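Long-range contact in single-stranded-DNA-specific exonuclease RecJ (Thermus thermophilus, PDB 2ZXR), which degrades single-stranded DNA in the 5' to 3' direction as a divalent-metal-dependent exonuclease, with no detectable activity on single-stranded RNA: residues 83-95 against 210-222. Residues are numbered along the deposited sequence; the frame is centred on the assembly and turned at random.
Sequences ADGLTGTAILVRG and YADLAAVGTIADV. With MG (magnesium ion), chain B.
Two nearly antiparallel helical segments of the DHH domain, 83-95 and 210-222, lie side by side with axes 7.8 Å apart at an angle of 163°, bringing Asp84 and Asp221 onto one magnesium ion. Asp84 OD2 binds the metal at 2.3 Å and Asp221 OD2 at 2.4 Å; both aspartates also belong to the exonuclease's second manganese site, established by experiment. Both carboxylates swing out anti to their backbone N, and their planes stand 38° apart. A water, Asp136, His160 and His161 also bind the ion, and Asp84 OD1 is hydrogen-bonded to Thr186. The backbones come nearest at Asp84 and Gly217, CA to CA 3.8 Å, and Thr87 OG1 sits 3.3 Å from Gly217 CA. Ala83 O accepts from both Thr87 N and Thr87 OG1, on opposite faces of its plane, which fixes the hydroxyl (chi1 54°) where it meets the glycine. One turn earlier in 83-95, the methyls of Ala83 and Ala220 press together, CB to CB 3.5 Å, a tight fit. Farther from the metal the contact is apolar. Ile91 CG1 rests 3.8 Å from Leu213 CB, the two side chains running past one another head to tail, and Ile91 CD1 reaches on to Ala214 CB. At the other end the Tyr210 ring points its edge at Arg94 CB, and its OH comes 3.2 Å from Gly95 CA. The Arg94 guanidinium is hydrogen-bonded to Leu288 O through NE and salt-bridged to Asp291. Helix 187-201 packs on Thr87, Ile91 and Tyr210, helix 281-289 on Ala90, and helix 227-239 on Ala214; helix 83-98 itself follows strand 74-78 of the five-stranded parallel sheet.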
ATOM      1  N   ALA A  83      10.690  14.309  -9.323  1.00 24.74           N
ATOM      2  CA  ALA A  83       9.752  15.211  -8.662  1.00 23.86           C
ATOM      3  C   ALA A  83      10.146  15.619  -7.238  1.00 23.11           C
ATOM      4  O   ALA A  83       9.939  16.764  -6.842  1.00 22.53           O
ATOM      5  CB  ALA A  83       8.344  14.602  -8.658  1.00 23.79           C
ATOM      6  N   ASP A  84      10.696  14.678  -6.483  1.00 20.86           N
ATOM      7  CA  ASP A  84      11.122  14.949  -5.117  1.00 22.12           C
ATOM      8  C   ASP A  84      12.242  16.015  -5.120  1.00 22.09           C
ATOM      9  O   ASP A  84      12.198  16.968  -4.349  1.00 23.25           O
ATOM     10  CB  ASP A  84      11.605  13.643  -4.452  1.00 20.16           C
ATOM     11  CG  ASP A  84      11.775  13.777  -2.939  1.00 21.49           C
ATOM     12  OD1 ASP A  84      11.039  14.573  -2.313  1.00 18.78           O
ATOM     13  OD2 ASP A  84      12.631  13.062  -2.364  1.00 19.97           O
ATOM     14  N   GLY A  85      13.253  15.844  -5.969  1.00 21.56           N
ATOM     15  CA  GLY A  85      14.324  16.829  -6.036  1.00 19.64           C
ATOM     16  C   GLY A  85      13.843  18.171  -6.603  1.00 19.56           C
ATOM     17  O   GLY A  85      14.229  19.246  -6.117  1.00 18.62           O
ATOM     18  N   LEU A  86      13.000  18.129  -7.629  1.00 18.01           N
ATOM     19  CA  LEU A  86      12.506  19.362  -8.226  1.00 17.90           C
ATOM     20  C   LEU A  86      11.583  20.173  -7.318  1.00 18.23           C
ATOM     21  O   LEU A  86      11.681  21.419  -7.282  1.00 17.35           O
ATOM     22  CB  LEU A  86      11.804  19.077  -9.550  1.00 17.56           C
ATOM     23  CG  LEU A  86      12.714  18.595 -10.681  1.00 19.16           C
ATOM     24  CD1 LEU A  86      11.879  18.113 -11.854  1.00 18.70           C
ATOM     25  CD2 LEU A  86      13.611  19.736 -11.129  1.00 20.31           C
ATOM     26  N   THR A  87      10.688  19.498  -6.590  1.00 17.54           N
ATOM     27  CA  THR A  87       9.793  20.236  -5.720  1.00 16.57           C
ATOM     28  C   THR A  87      10.607  20.773  -4.554  1.00 17.29           C
ATOM     29  O   THR A  87      10.359  21.883  -4.080  1.00 17.64           O
ATOM     30  CB  THR A  87       8.598  19.375  -5.231  1.00 17.11           C
ATOM     31  OG1 THR A  87       9.070  18.173  -4.623  1.00 15.50           O
ATOM     32  CG2 THR A  87       7.673  19.046  -6.402  1.00 15.48           C
ATOM     33  N   GLY A  88      11.600  19.998  -4.121  1.00 17.37           N
ATOM     34  CA  GLY A  88      12.460  20.424  -3.041  1.00 17.10           C
ATOM     35  C   GLY A  88      13.269  21.662  -3.454  1.00 18.39           C
ATOM     36  O   GLY A  88      13.421  22.595  -2.667  1.00 17.29           O
ATOM     37  N   THR A  89      13.819  21.706  -4.665  1.00 19.76           N
ATOM     38  CA  THR A  89      14.559  22.925  -4.996  1.00 20.11           C
ATOM     39  C   THR A  89      13.587  24.107  -5.212  1.00 20.80           C
ATOM     40  O   THR A  89      13.907  25.243  -4.857  1.00 21.11           O
ATOM     41  CB  THR A  89      15.604  22.758  -6.186  1.00 21.87           C
ATOM     42  OG1 THR A  89      15.080  23.271  -7.402  1.00 25.32           O
ATOM     43  CG2 THR A  89      16.033  21.347  -6.365  1.00 15.31           C
ATOM     44  N   ALA A  90      12.380  23.849  -5.718  1.00 20.06           N
ATOM     45  CA  ALA A  90      11.437  24.943  -5.885  1.00 20.23           C
ATOM     46  C   ALA A  90      11.142  25.540  -4.510  1.00 20.07           C
ATOM     47  O   ALA A  90      11.014  26.747  -4.378  1.00 21.09           O
ATOM     48  CB  ALA A  90      10.149  24.473  -6.560  1.00 18.26           C
ATOM     49  N   ILE A  91      11.063  24.698  -3.485  1.00 19.43           N
ATOM     50  CA  ILE A  91      10.789  25.186  -2.151  1.00 19.16           C
ATOM     51  C   ILE A  91      11.924  26.088  -1.681  1.00 20.19           C
ATOM     52  O   ILE A  91      11.691  27.198  -1.230  1.00 21.12           O
ATOM     53  CB  ILE A  91      10.621  24.008  -1.127  1.00 18.35           C
ATOM     54  CG1 ILE A  91       9.258  23.343  -1.311  1.00 15.35           C
ATOM     55  CG2 ILE A  91      10.727  24.518   0.326  1.00 15.16           C
ATOM     56  CD1 ILE A  91       9.198  21.969  -0.614  1.00 17.48           C
ATOM     57  N   LEU A  92      13.157  25.603  -1.775  1.00 20.37           N
ATOM     58  CA  LEU A  92      14.273  26.403  -1.323  1.00 21.16           C
ATOM     59  C   LEU A  92      14.481  27.650  -2.155  1.00 21.45           C
ATOM     60  O   LEU A  92      14.755  28.707  -1.589  1.00 21.69           O
ATOM     61  CB  LEU A  92      15.544  25.550  -1.278  1.00 20.96           C
ATOM     62  CG  LEU A  92      15.398  24.509  -0.154  1.00 20.15           C
ATOM     63  CD1 LEU A  92      16.407  23.420  -0.323  1.00 19.61           C
ATOM     64  CD2 LEU A  92      15.561  25.178   1.195  1.00 19.43           C
ATOM     65  N   VAL A  93      14.343  27.552  -3.478  1.00 19.53           N
ATOM     66  CA  VAL A  93      14.537  28.745  -4.297  1.00 20.79           C
ATOM     67  C   VAL A  93      13.444  29.790  -4.042  1.00 20.72           C
ATOM     68  O   VAL A  93      13.755  30.950  -3.764  1.00 22.19           O
ATOM     69  CB  VAL A  93      14.609  28.394  -5.809  1.00 20.99           C
ATOM     70  CG1 VAL A  93      14.531  29.682  -6.664  1.00 19.47           C
ATOM     71  CG2 VAL A  93      15.937  27.627  -6.096  1.00 19.44           C
ATOM     72  N   ARG A  94      12.173  29.412  -4.134  1.00 20.41           N
ATOM     73  CA  ARG A  94      11.114  30.390  -3.862  1.00 20.16           C
ATOM     74  C   ARG A  94      11.228  30.883  -2.411  1.00 20.80           C
ATOM     75  O   ARG A  94      11.212  32.075  -2.156  1.00 21.28           O
ATOM     76  CB  ARG A  94       9.711  29.787  -4.061  1.00 19.20           C
ATOM     77  CG  ARG A  94       9.213  29.626  -5.514  1.00 19.35           C
ATOM     78  CD  ARG A  94       7.757  29.153  -5.433  1.00 20.40           C
ATOM     79  NE  ARG A  94       7.028  28.960  -6.677  1.00 18.34           N
ATOM     80  CZ  ARG A  94       6.454  29.922  -7.388  1.00 19.66           C
ATOM     81  NH1 ARG A  94       6.548  31.190  -6.982  1.00 19.76           N
ATOM     82  NH2 ARG A  94       5.704  29.605  -8.455  1.00 17.00           N
ATOM     83  N   GLY A  95      11.325  29.959  -1.463  1.00 21.27           N
ATOM     84  CA  GLY A  95      11.397  30.341  -0.063  1.00 22.45           C
ATOM     85  C   GLY A  95      12.524  31.294   0.319  1.00 23.62           C
ATOM     86  O   GLY A  95      12.303  32.283   1.030  1.00 23.07           O
ATOM     87  N   TYR A 210       4.118  26.196   1.404  1.00 19.77           N
ATOM     88  CA  TYR A 210       5.078  25.369   0.645  1.00 19.22           C
ATOM     89  C   TYR A 210       4.806  23.883   0.857  1.00 19.44           C
ATOM     90  O   TYR A 210       5.522  23.010   0.326  1.00 19.64           O
ATOM     91  CB  TYR A 210       6.510  25.675   1.103  1.00 18.79           C
ATOM     92  CG  TYR A 210       6.978  27.047   0.711  1.00 18.91           C
ATOM     93  CD1 TYR A 210       7.606  27.247  -0.504  1.00 18.75           C
ATOM     94  CD2 TYR A 210       6.766  28.158   1.552  1.00 19.53           C
ATOM     95  CE1 TYR A 210       8.026  28.512  -0.900  1.00 20.39           C
ATOM     96  CE2 TYR A 210       7.181  29.437   1.168  1.00 20.04           C
ATOM     97  CZ  TYR A 210       7.813  29.603  -0.064  1.00 20.29           C
ATOM     98  OH  TYR A 210       8.229  30.839  -0.497  1.00 22.88           O
ATOM     99  N   ALA A 211       3.770  23.580   1.635  1.00 18.79           N
ATOM    100  CA  ALA A 211       3.479  22.185   1.921  1.00 17.09           C
ATOM    101  C   ALA A 211       2.901  21.420   0.718  1.00 17.09           C
ATOM    102  O   ALA A 211       3.019  20.203   0.678  1.00 16.75           O
ATOM    103  CB  ALA A 211       2.556  22.081   3.119  1.00 16.30           C
ATOM    104  N   ASP A 212       2.265  22.109  -0.238  1.00 16.89           N
ATOM    105  CA  ASP A 212       1.733  21.410  -1.420  1.00 16.71           C
ATOM    106  C   ASP A 212       2.915  20.896  -2.245  1.00 16.89           C
ATOM    107  O   ASP A 212       2.922  19.722  -2.665  1.00 16.85           O
ATOM    108  CB  ASP A 212       0.797  22.294  -2.273  1.00 16.93           C
ATOM    109  CG  ASP A 212       1.326  23.709  -2.508  1.00 18.60           C
ATOM    110  OD1 ASP A 212       0.546  24.539  -3.073  1.00 17.83           O
ATOM    111  OD2 ASP A 212       2.497  23.996  -2.141  1.00 16.96           O
ATOM    112  N   LEU A 213       3.923  21.744  -2.456  1.00 14.86           N
ATOM    113  CA  LEU A 213       5.120  21.308  -3.183  1.00 15.57           C
ATOM    114  C   LEU A 213       5.775  20.141  -2.443  1.00 15.59           C
ATOM    115  O   LEU A 213       6.181  19.164  -3.052  1.00 16.36           O
ATOM    116  CB  LEU A 213       6.175  22.432  -3.264  1.00 14.78           C
ATOM    117  CG  LEU A 213       5.838  23.654  -4.114  1.00 16.06           C
ATOM    118  CD1 LEU A 213       6.877  24.767  -3.902  1.00 14.67           C
ATOM    119  CD2 LEU A 213       5.790  23.208  -5.586  1.00 16.02           C
ATOM    120  N   ALA A 214       5.895  20.274  -1.123  1.00 15.79           N
ATOM    121  CA  ALA A 214       6.537  19.249  -0.298  1.00 16.18           C
ATOM    122  C   ALA A 214       5.782  17.910  -0.331  1.00 15.99           C
ATOM    123  O   ALA A 214       6.404  16.842  -0.346  1.00 14.30           O
ATOM    124  CB  ALA A 214       6.672  19.757   1.176  1.00 15.65           C
ATOM    125  N   ALA A 215       4.451  17.983  -0.312  1.00 15.11           N
ATOM    126  CA  ALA A 215       3.592  16.787  -0.375  1.00 16.62           C
ATOM    127  C   ALA A 215       3.760  16.073  -1.725  1.00 16.52           C
ATOM    128  O   ALA A 215       3.828  14.840  -1.783  1.00 16.99           O
ATOM    129  CB  ALA A 215       2.100  17.175  -0.175  1.00 14.63           C
ATOM    130  N   VAL A 216       3.811  16.849  -2.808  1.00 16.33           N
ATOM    131  CA  VAL A 216       3.994  16.251  -4.133  1.00 16.20           C
ATOM    132  C   VAL A 216       5.330  15.488  -4.175  1.00 16.79           C
ATOM    133  O   VAL A 216       5.405  14.356  -4.689  1.00 16.25           O
ATOM    134  CB  VAL A 216       3.937  17.342  -5.276  1.00 16.13           C
ATOM    135  CG1 VAL A 216       4.382  16.732  -6.624  1.00 16.97           C
ATOM    136  CG2 VAL A 216       2.472  17.890  -5.417  1.00 13.49           C
ATOM    137  N   GLY A 217       6.395  16.082  -3.632  1.00 16.81           N
ATOM    138  CA  GLY A 217       7.672  15.367  -3.641  1.00 16.09           C
ATOM    139  C   GLY A 217       7.633  14.105  -2.775  1.00 16.53           C
ATOM    140  O   GLY A 217       8.201  13.069  -3.121  1.00 17.08           O
ATOM    141  N   THR A 218       6.971  14.203  -1.626  1.00 17.56           N
ATOM    142  CA  THR A 218       6.833  13.092  -0.668  1.00 17.27           C
ATOM    143  C   THR A 218       6.112  11.895  -1.312  1.00 17.78           C
ATOM    144  O   THR A 218       6.555  10.748  -1.220  1.00 18.21           O
ATOM    145  CB  THR A 218       6.046  13.594   0.566  1.00 17.64           C
ATOM    146  OG1 THR A 218       6.787  14.668   1.166  1.00 17.93           O
ATOM    147  CG2 THR A 218       5.813  12.469   1.597  1.00 17.00           C
ATOM    148  N   ILE A 219       4.997  12.177  -1.967  1.00 17.93           N
ATOM    149  CA  ILE A 219       4.231  11.138  -2.642  1.00 18.68           C
ATOM    150  C   ILE A 219       5.059  10.546  -3.803  1.00 18.84           C
ATOM    151  O   ILE A 219       5.179   9.330  -3.947  1.00 18.57           O
ATOM    152  CB  ILE A 219       2.879  11.720  -3.147  1.00 17.12           C
ATOM    153  CG1 ILE A 219       1.983  12.061  -1.935  1.00 17.54           C
ATOM    154  CG2 ILE A 219       2.207  10.731  -4.073  1.00 19.07           C
ATOM    155  CD1 ILE A 219       0.678  12.857  -2.290  1.00 12.77           C
ATOM    156  N   ALA A 220       5.670  11.415  -4.600  1.00 18.59           N
ATOM    157  CA  ALA A 220       6.487  10.977  -5.735  1.00 18.84           C
ATOM    158  C   ALA A 220       7.661  10.092  -5.303  1.00 19.93           C
ATOM    159  O   ALA A 220       8.058   9.182  -6.029  1.00 21.49           O
ATOM    160  CB  ALA A 220       7.017  12.207  -6.506  1.00 17.35           C
ATOM    161  N   ASP A 221       8.235  10.373  -4.143  1.00 19.87           N
ATOM    162  CA  ASP A 221       9.364   9.606  -3.629  1.00 21.33           C
ATOM    163  C   ASP A 221       8.948   8.214  -3.161  1.00 22.45           C
ATOM    164  O   ASP A 221       9.809   7.365  -2.919  1.00 21.98           O
ATOM    165  CB  ASP A 221      10.005  10.341  -2.441  1.00 22.64           C
ATOM    166  CG  ASP A 221      11.162   9.550  -1.799  1.00 23.95           C
ATOM    167  OD1 ASP A 221      11.020   9.054  -0.657  1.00 25.95           O
ATOM    168  OD2 ASP A 221      12.213   9.414  -2.436  1.00 22.70           O
ATOM    169  N   VAL A 222       7.635   8.012  -3.003  1.00 22.67           N
ATOM    170  CA  VAL A 222       7.068   6.753  -2.534  1.00 23.43           C
ATOM    171  C   VAL A 222       7.549   6.426  -1.130  1.00 24.21           C
ATOM    172  O   VAL A 222       7.859   5.290  -0.817  1.00 24.33           O
ATOM    173  CB  VAL A 222       7.394   5.572  -3.473  1.00 24.86           C
ATOM    174  CG1 VAL A 222       6.549   4.332  -3.075  1.00 25.37           C
ATOM    175  CG2 VAL A 222       7.090   5.968  -4.935  1.00 23.37           C
TER
HETATM  176 MG    MG B 667      13.794  11.133  -2.855  1.00 15.27          MG
HETATM  177  O   HOH W   1      12.881  10.695  -4.970  1.00 24.14           O